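Local atomic coordinates of thermostable carboxypeptidase 1 (Pyrococcus furiosus, PDB entry 1KA2), a protein that removes amino acids one after another from the C-terminus of peptides, with broad specificity, as a metal-dependent carboxypeptidase that works with cobalt. Residues R198-E203 / Y339-I344; E205-E210 / R254-D259. One frame throughout, in Å; residues are numbered along the deposited sequence.

Contact 1 of 2, residues R198-E203 / Y339-I344; sequences REHPLE and YLYFNI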
loop_
_atom_site.group_PDB
_atom_site.type_symbol
_atom_site.label_atom_id
_atom_site.label_comp_id
_atom_site.label_asym_id
_atom_site.label_seq_id
_atom_site.Cartn_x
_atom_site.Cartn_y
_atom_site.Cartn_z
ATOM N N ARG A 198 11.583 -40.762 -5.962
ATOM C CA ARG A 198 11.665 -39.663 -6.906
ATOM C C ARG A 198 10.329 -38.944 -7.013
ATOM O O ARG A 198 10.223 -37.899 -7.658
ATOM C CB ARG A 198 12.082 -40.180 -8.281
ATOM C CG ARG A 198 13.491 -40.743 -8.355
ATOM C CD ARG A 198 13.880 -40.897 -9.813
ATOM N NE ARG A 198 15.261 -41.313 -10.006
ATOM C CZ ARG A 198 15.911 -41.174 -11.157
ATOM N NH1 ARG A 198 15.296 -40.630 -12.199
ATOM N NH2 ARG A 198 17.169 -41.584 -11.273
ATOM N N GLU A 199 9.309 -39.515 -6.381
ATOM C CA GLU A 199 7.969 -38.939 -6.389
ATOM C C GLU A 199 7.171 -39.510 -5.225
ATOM O O GLU A 199 7.610 -40.460 -4.573
ATOM C CB GLU A 199 7.261 -39.259 -7.703
ATOM C CG GLU A 199 7.078 -40.740 -7.941
ATOM C CD GLU A 199 6.386 -41.037 -9.253
ATOM O OE1 GLU A 199 6.188 -42.235 -9.555
ATOM O OE2 GLU A 199 6.043 -40.074 -9.977
ATOM N N HIS A 200 6.005 -38.930 -4.961
ATOM C CA HIS A 200 5.161 -39.383 -3.866
ATOM C C HIS A 200 3.697 -39.125 -4.220
ATOM O O HIS A 200 3.376 -38.124 -4.864
ATOM C CB HIS A 200 5.520 -38.633 -2.582
ATOM C CG HIS A 200 5.002 -39.286 -1.340
ATOM N ND1 HIS A 200 5.691 -40.279 -0.679
ATOM C CD2 HIS A 200 3.831 -39.135 -0.677
ATOM C CE1 HIS A 200 4.966 -40.715 0.336
ATOM N NE2 HIS A 200 3.833 -40.039 0.357
ATOM N N PRO A 201 2.788 -40.026 -3.806
ATOM C CA PRO A 201 1.368 -39.828 -4.122
ATOM C C PRO A 201 0.767 -38.551 -3.522
ATOM O O PRO A 201 -0.200 -38.004 -4.055
ATOM C CB PRO A 201 0.711 -41.113 -3.597
ATOM C CG PRO A 201 1.623 -41.544 -2.483
ATOM C CD PRO A 201 2.994 -41.288 -3.071
ATOM N N LEU A 202 1.352 -38.074 -2.427
ATOM C CA LEU A 202 0.881 -36.861 -1.769
ATOM C C LEU A 202 0.972 -35.632 -2.690
ATOM O O LEU A 202 0.330 -34.610 -2.443
ATOM C CB LEU A 202 1.669 -36.623 -0.477
ATOM C CG LEU A 202 1.196 -37.447 0.728
ATOM C CD1 LEU A 202 2.142 -37.261 1.915
ATOM C CD2 LEU A 202 -0.226 -37.015 1.093
ATOM N N GLU A 203 1.760 -35.746 -3.756
ATOM C CA GLU A 203 1.907 -34.660 -4.719
ATOM C C GLU A 203 0.611 -34.447 -5.490
ATOM O O GLU A 203 0.353 -33.349 -5.987
ATOM C CB GLU A 203 3.004 -34.967 -5.738
ATOM C CG GLU A 203 4.381 -35.177 -5.169
ATOM C CD GLU A 203 5.446 -35.142 -6.247
ATOM O OE1 GLU A 203 6.617 -35.433 -5.929
ATOM O OE2 GLU A 203 5.113 -34.813 -7.409
ATOM N N TYR A 339 7.406 -37.301 5.674
ATOM C CA TYR A 339 8.840 -37.068 5.645
ATOM C C TYR A 339 9.407 -37.332 4.250
ATOM O O TYR A 339 9.992 -36.437 3.645
ATOM C CB TYR A 339 9.579 -37.955 6.646
ATOM C CG TYR A 339 11.058 -37.667 6.647
ATOM C CD1 TYR A 339 11.563 -36.535 7.283
ATOM C CD2 TYR A 339 11.948 -38.474 5.936
ATOM C CE1 TYR A 339 12.920 -36.209 7.209
ATOM C CE2 TYR A 339 13.304 -38.155 5.851
ATOM C CZ TYR A 339 13.784 -37.025 6.487
ATOM O OH TYR A 339 15.122 -36.699 6.398
ATOM N N LEU A 340 9.243 -38.555 3.743
ATOM C CA LEU A 340 9.760 -38.910 2.419
ATOM C C LEU A 340 9.265 -37.925 1.353
ATOM O O LEU A 340 9.994 -37.558 0.434
ATOM C CB LEU A 340 9.346 -40.346 2.053
ATOM C CG LEU A 340 9.901 -41.473 2.947
ATOM C CD1 LEU A 340 9.268 -42.802 2.554
ATOM C CD2 LEU A 340 11.427 -41.552 2.822
ATOM N N TYR A 341 8.017 -37.499 1.496
ATOM C CA TYR A 341 7.398 -36.547 0.583
ATOM C C TYR A 341 8.188 -35.233 0.602
ATOM O O TYR A 341 8.576 -34.718 -0.450
ATOM C CB TYR A 341 5.946 -36.339 1.029
ATOM C CG TYR A 341 5.185 -35.226 0.361
ATOM C CD1 TYR A 341 5.198 -35.068 -1.026
ATOM C CD2 TYR A 341 4.398 -34.358 1.119
ATOM C CE1 TYR A 341 4.446 -34.071 -1.641
ATOM C CE2 TYR A 341 3.641 -33.360 0.520
ATOM C CZ TYR A 341 3.667 -33.221 -0.861
ATOM O OH TYR A 341 2.899 -32.239 -1.450
ATOM N N PHE A 342 8.455 -34.716 1.801
ATOM C CA PHE A 342 9.195 -33.464 1.967
ATOM C C PHE A 342 10.659 -33.535 1.533
ATOM O O PHE A 342 11.314 -32.506 1.400
ATOM C CB PHE A 342 9.170 -33.027 3.439
ATOM C CG PHE A 342 7.955 -32.226 3.833
ATOM C CD1 PHE A 342 6.742 -32.391 3.178
ATOM C CD2 PHE A 342 8.022 -31.334 4.902
ATOM C CE1 PHE A 342 5.618 -31.684 3.582
ATOM C CE2 PHE A 342 6.903 -30.624 5.313
ATOM C CZ PHE A 342 5.698 -30.800 4.650
ATOM N N ASN A 343 11.174 -34.740 1.317
ATOM C CA ASN A 343 12.576 -34.896 0.956
ATOM C C ASN A 343 12.848 -35.655 -0.324
ATOM O O ASN A 343 13.955 -36.135 -0.536
ATOM C CB ASN A 343 13.318 -35.568 2.103
ATOM C CG ASN A 343 13.491 -34.655 3.293
ATOM O OD1 ASN A 343 14.526 -34.027 3.448
ATOM N ND2 ASN A 343 12.466 -34.564 4.132
ATOM N N ILE A 344 11.844 -35.768 -1.178
ATOM C CA ILE A 344 12.026 -36.459 -2.437
ATOM C C ILE A 344 13.259 -35.903 -3.146
ATOM O O ILE A 344 13.665 -34.756 -2.925
ATOM C CB ILE A 344 10.782 -36.291 -3.325
ATOM C CG1 ILE A 344 9.669 -37.198 -2.802
ATOM C CG2 ILE A 344 11.111 -36.607 -4.773
ATOM C CD1 ILE A 344 8.419 -37.166 -3.628
#
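The phenol ring of Tyr341 lies against Leu202, whose CB sits almost exactly on the ring normal, 3.7 Å from the ring centroid, in a CH-pi contact. Leu202 CD1 continues the cover to the ring's CD2 at 3.8 Å, and at the ring's edge the methylene of Glu203 packs, CG to Tyr341 CE1 3.7 Å. With CG anti to the backbone N (chi1 170°), the phenol is swung onto Leu202. The helix backbone itself carries Tyr341 CB over one face of the His200 imidazole, 4.0 Å from that centroid, while Pro201 CD covers the opposite face. The two rings are oblique, their planes 36° apart. Ile344 packs its apolar side chain along the backbone from Arg198 to His200. No hydrogen bond joins the segments, so fit of apolar surface carries the contact. The polar ends find partners beyond them: Glu203 OE1 makes a salt bridge to Arg346, and Tyr341 OH bonds to the backbone N of Arg261 and probably to Asp259, which suits a buried tyrosine. Replacing this tyrosine by alanine takes away the surface under Leu202 CB and is likely to leave a gap there, with Arg261 N losing its hydroxyl acceptor. Asn343 ND2 bonds back to Tyr339 O at 3.1 Å. The connection between helices 169-192 and 209-223 thus packs on the C-terminal part of helix 335-342, away from the metal site.

Contact 2 of 2, residues E205-E210 / R254-D259; sequences EKYERE and RYEGYD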
loop_
_atom_site.group_PDB
_atom_site.type_symbol
_atom_site.label_atom_id
_atom_site.label_comp_id
_atom_site.label_asym_id
_atom_site.label_seq_id
_atom_site.Cartn_x
_atom_site.Cartn_y
_atom_site.Cartn_z
ATOM N N GLU A 205 -2.525 -35.215 -4.183
ATOM C CA GLU A 205 -3.632 -34.906 -3.302
ATOM C C GLU A 205 -4.038 -33.432 -3.409
ATOM O O GLU A 205 -3.223 -32.532 -3.205
ATOM C CB GLU A 205 -3.262 -35.261 -1.860
ATOM C CG GLU A 205 -2.935 -36.749 -1.627
ATOM C CD GLU A 205 -4.097 -37.694 -1.943
ATOM O OE1 GLU A 205 -5.223 -37.216 -2.186
ATOM O OE2 GLU A 205 -3.885 -38.930 -1.943
ATOM N N LYS A 206 -5.301 -33.199 -3.752
ATOM C CA LYS A 206 -5.841 -31.852 -3.874
ATOM C C LYS A 206 -6.356 -31.360 -2.525
ATOM O O LYS A 206 -6.686 -32.156 -1.654
ATOM C CB LYS A 206 -7.000 -31.829 -4.869
ATOM C CG LYS A 206 -6.616 -32.043 -6.318
ATOM C CD LYS A 206 -7.837 -31.891 -7.222
ATOM C CE LYS A 206 -7.468 -31.989 -8.703
ATOM N NZ LYS A 206 -6.749 -33.253 -9.041
ATOM N N TYR A 207 -6.420 -30.045 -2.357
ATOM C CA TYR A 207 -6.925 -29.461 -1.120
ATOM C C TYR A 207 -7.640 -28.155 -1.424
ATOM O O TYR A 207 -7.410 -27.545 -2.467
ATOM C CB TYR A 207 -5.780 -29.205 -0.135
ATOM C CG TYR A 207 -4.772 -28.167 -0.589
ATOM C CD1 TYR A 207 -5.058 -26.806 -0.517
ATOM C CD2 TYR A 207 -3.539 -28.554 -1.114
ATOM C CE1 TYR A 207 -4.136 -25.855 -0.959
ATOM C CE2 TYR A 207 -2.619 -27.619 -1.558
ATOM C CZ TYR A 207 -2.921 -26.271 -1.483
ATOM O OH TYR A 207 -2.021 -25.347 -1.964
ATOM N N GLU A 208 -8.526 -27.737 -0.523
ATOM C CA GLU A 208 -9.237 -26.476 -0.699
ATOM C C GLU A 208 -8.429 -25.404 0.036
ATOM O O GLU A 208 -7.946 -25.637 1.144
ATOM C CB GLU A 208 -10.657 -26.579 -0.133
ATOM C CG GLU A 208 -11.504 -27.638 -0.831
ATOM C CD GLU A 208 -12.977 -27.524 -0.501
ATOM O OE1 GLU A 208 -13.333 -27.585 0.698
ATOM O OE2 GLU A 208 -13.781 -27.376 -1.450
ATOM N N ARG A 209 -8.268 -24.240 -0.588
ATOM C CA ARG A 209 -7.486 -23.160 0.003
ATOM C C ARG A 209 -7.546 -23.032 1.527
ATOM O O ARG A 209 -6.522 -23.107 2.200
ATOM C CB ARG A 209 -7.876 -21.820 -0.624
ATOM C CG ARG A 209 -7.062 -20.651 -0.093
ATOM C CD ARG A 209 -7.216 -19.415 -0.959
ATOM N NE ARG A 209 -6.781 -18.216 -0.248
ATOM C CZ ARG A 209 -6.735 -16.999 -0.780
ATOM N NH1 ARG A 209 -7.096 -16.808 -2.046
ATOM N NH2 ARG A 209 -6.337 -15.968 -0.045
ATOM N N GLU A 210 -8.742 -22.850 2.069
ATOM C CA GLU A 210 -8.893 -22.681 3.508
ATOM C C GLU A 210 -8.225 -23.751 4.363
ATOM O O GLU A 210 -7.786 -23.460 5.470
ATOM C CB GLU A 210 -10.375 -22.571 3.879
ATOM C CG GLU A 210 -11.038 -21.296 3.371
ATOM C CD GLU A 210 -12.383 -21.026 4.035
ATOM O OE1 GLU A 210 -12.420 -20.946 5.280
ATOM O OE2 GLU A 210 -13.399 -20.888 3.316
ATOM N N ARG A 254 1.371 -18.864 -1.806
ATOM C CA ARG A 254 0.335 -19.090 -2.784
ATOM C C ARG A 254 -0.193 -20.471 -2.517
ATOM O O ARG A 254 0.497 -21.300 -1.926
ATOM C CB ARG A 254 0.861 -18.992 -4.216
ATOM C CG ARG A 254 1.831 -20.066 -4.610
ATOM C CD ARG A 254 2.109 -19.974 -6.091
ATOM N NE ARG A 254 3.306 -20.723 -6.449
ATOM C CZ ARG A 254 4.282 -20.244 -7.212
ATOM N NH1 ARG A 254 4.204 -19.012 -7.700
ATOM N NH2 ARG A 254 5.338 -21.002 -7.490
ATOM N N TYR A 255 -1.427 -20.702 -2.936
ATOM C CA TYR A 255 -2.065 -21.981 -2.754
ATOM C C TYR A 255 -2.394 -22.571 -4.119
ATOM O O TYR A 255 -3.416 -22.246 -4.702
ATOM C CB TYR A 255 -3.331 -21.799 -1.913
ATOM C CG TYR A 255 -3.051 -21.241 -0.526
ATOM C CD1 TYR A 255 -3.217 -19.886 -0.243
ATOM C CD2 TYR A 255 -2.594 -22.068 0.498
ATOM C CE1 TYR A 255 -2.938 -19.369 1.030
ATOM C CE2 TYR A 255 -2.310 -21.561 1.770
ATOM C CZ TYR A 255 -2.485 -20.214 2.028
ATOM O OH TYR A 255 -2.211 -19.720 3.287
ATOM N N GLU A 256 -1.496 -23.416 -4.630
ATOM C CA GLU A 256 -1.667 -24.068 -5.929
ATOM C C GLU A 256 -2.942 -24.897 -5.979
ATOM O O GLU A 256 -3.524 -25.082 -7.044
ATOM C CB GLU A 256 -0.492 -25.007 -6.241
ATOM C CG GLU A 256 0.845 -24.344 -6.534
ATOM C CD GLU A 256 1.590 -23.973 -5.280
ATOM O OE1 GLU A 256 1.094 -24.302 -4.182
ATOM O OE2 GLU A 256 2.669 -23.359 -5.390
ATOM N N GLY A 257 -3.354 -25.419 -4.831
ATOM C CA GLY A 257 -4.551 -26.236 -4.779
ATOM C C GLY A 257 -4.216 -27.715 -4.687
ATOM O O GLY A 257 -5.099 -28.546 -4.474
ATOM N N TYR A 258 -2.940 -28.049 -4.861
ATOM C CA TYR A 258 -2.482 -29.437 -4.776
ATOM C C TYR A 258 -0.995 -29.427 -4.404
ATOM O O TYR A 258 -0.354 -28.382 -4.473
ATOM C CB TYR A 258 -2.707 -30.153 -6.117
ATOM C CG TYR A 258 -1.862 -29.620 -7.260
ATOM C CD1 TYR A 258 -0.628 -30.190 -7.565
ATOM C CD2 TYR A 258 -2.284 -28.524 -8.017
ATOM C CE1 TYR A 258 0.169 -29.683 -8.600
ATOM C CE2 TYR A 258 -1.498 -28.007 -9.047
ATOM C CZ TYR A 258 -0.271 -28.592 -9.335
ATOM O OH TYR A 258 0.519 -28.085 -10.358
ATOM N N ASP A 259 -0.458 -30.578 -4.002
ATOM C CA ASP A 259 0.953 -30.687 -3.612
ATOM C C ASP A 259 1.185 -29.722 -2.446
ATOM O O ASP A 259 1.987 -28.802 -2.553
ATOM C CB ASP A 259 1.850 -30.300 -4.794
ATOM C CG ASP A 259 3.243 -30.892 -4.695
ATOM O OD1 ASP A 259 3.634 -31.341 -3.604
ATOM O OD2 ASP A 259 3.957 -30.903 -5.714
HETATM O O HOH W 1 0.398 -26.105 -2.364
#
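One face of the Tyr207 ring carries the backbone of Gly257, whose CA stands 3.9 Å from the ring centroid in a CH-pi contact; at the edge come Tyr255 CB and, in the ring plane, a water. That water lies 2.6 Å from Tyr207 OH and probably donates to Glu256 OE1. The Tyr207 hydroxyl also accepts a nearly straight bond from Gly257 N (3.2 Å, 164°), while Tyr207 N gives one to Gly257 O (2.9 Å), so a single tyrosine holds both polar ends of the glycine. Tyr207 CG stands between backbone N and carbonyl carbon (chi1 65°), which folds the ring back over Gly257. The positive phi of Gly257 would press a side chain against the preceding carbonyl, hence a glycine. Lys206 and Tyr258 form a single backbone bridge, with a weak bond from Asp259 N to Glu205 O. Farther along, Arg209 crosses Tyr255 at about a right angle, CG 3.9 Å from Tyr255 CD1. Within the loop, Arg254 NE reaches Glu256 OE2 from above the carboxylate plane in a 2.9 Å salt bridge. The chemistry implies that polar groups, not apolar area alone, hold the loop before helix 261-278 to the approach to helix 209-223.

How the contacts relate
Contacts 1 and 2 have centres 16 Å apart and meet at Tyr341 OH and Asp259 OD1, a probable hydrogen bond whose modelled length, 2.4 Å, is suspiciously short. Glu203 O also packs on Asp259 CB at 3.6 Å. Both begin in the connection leading from helix 169-192 to helix 209-223, and the two partners of contact 2 fall within the span of chain between those of contact 1. Asp259, which also makes a salt bridge to Arg262, thus probably joins the loop before the metal-binding helix 261-278 to helix 335-342. Contact 1 lies away from the annotated sites; in contact 2 the Glu256 side chain is about 11 Å from those of the metal ligand His269 and the predicted catalytic Glu270.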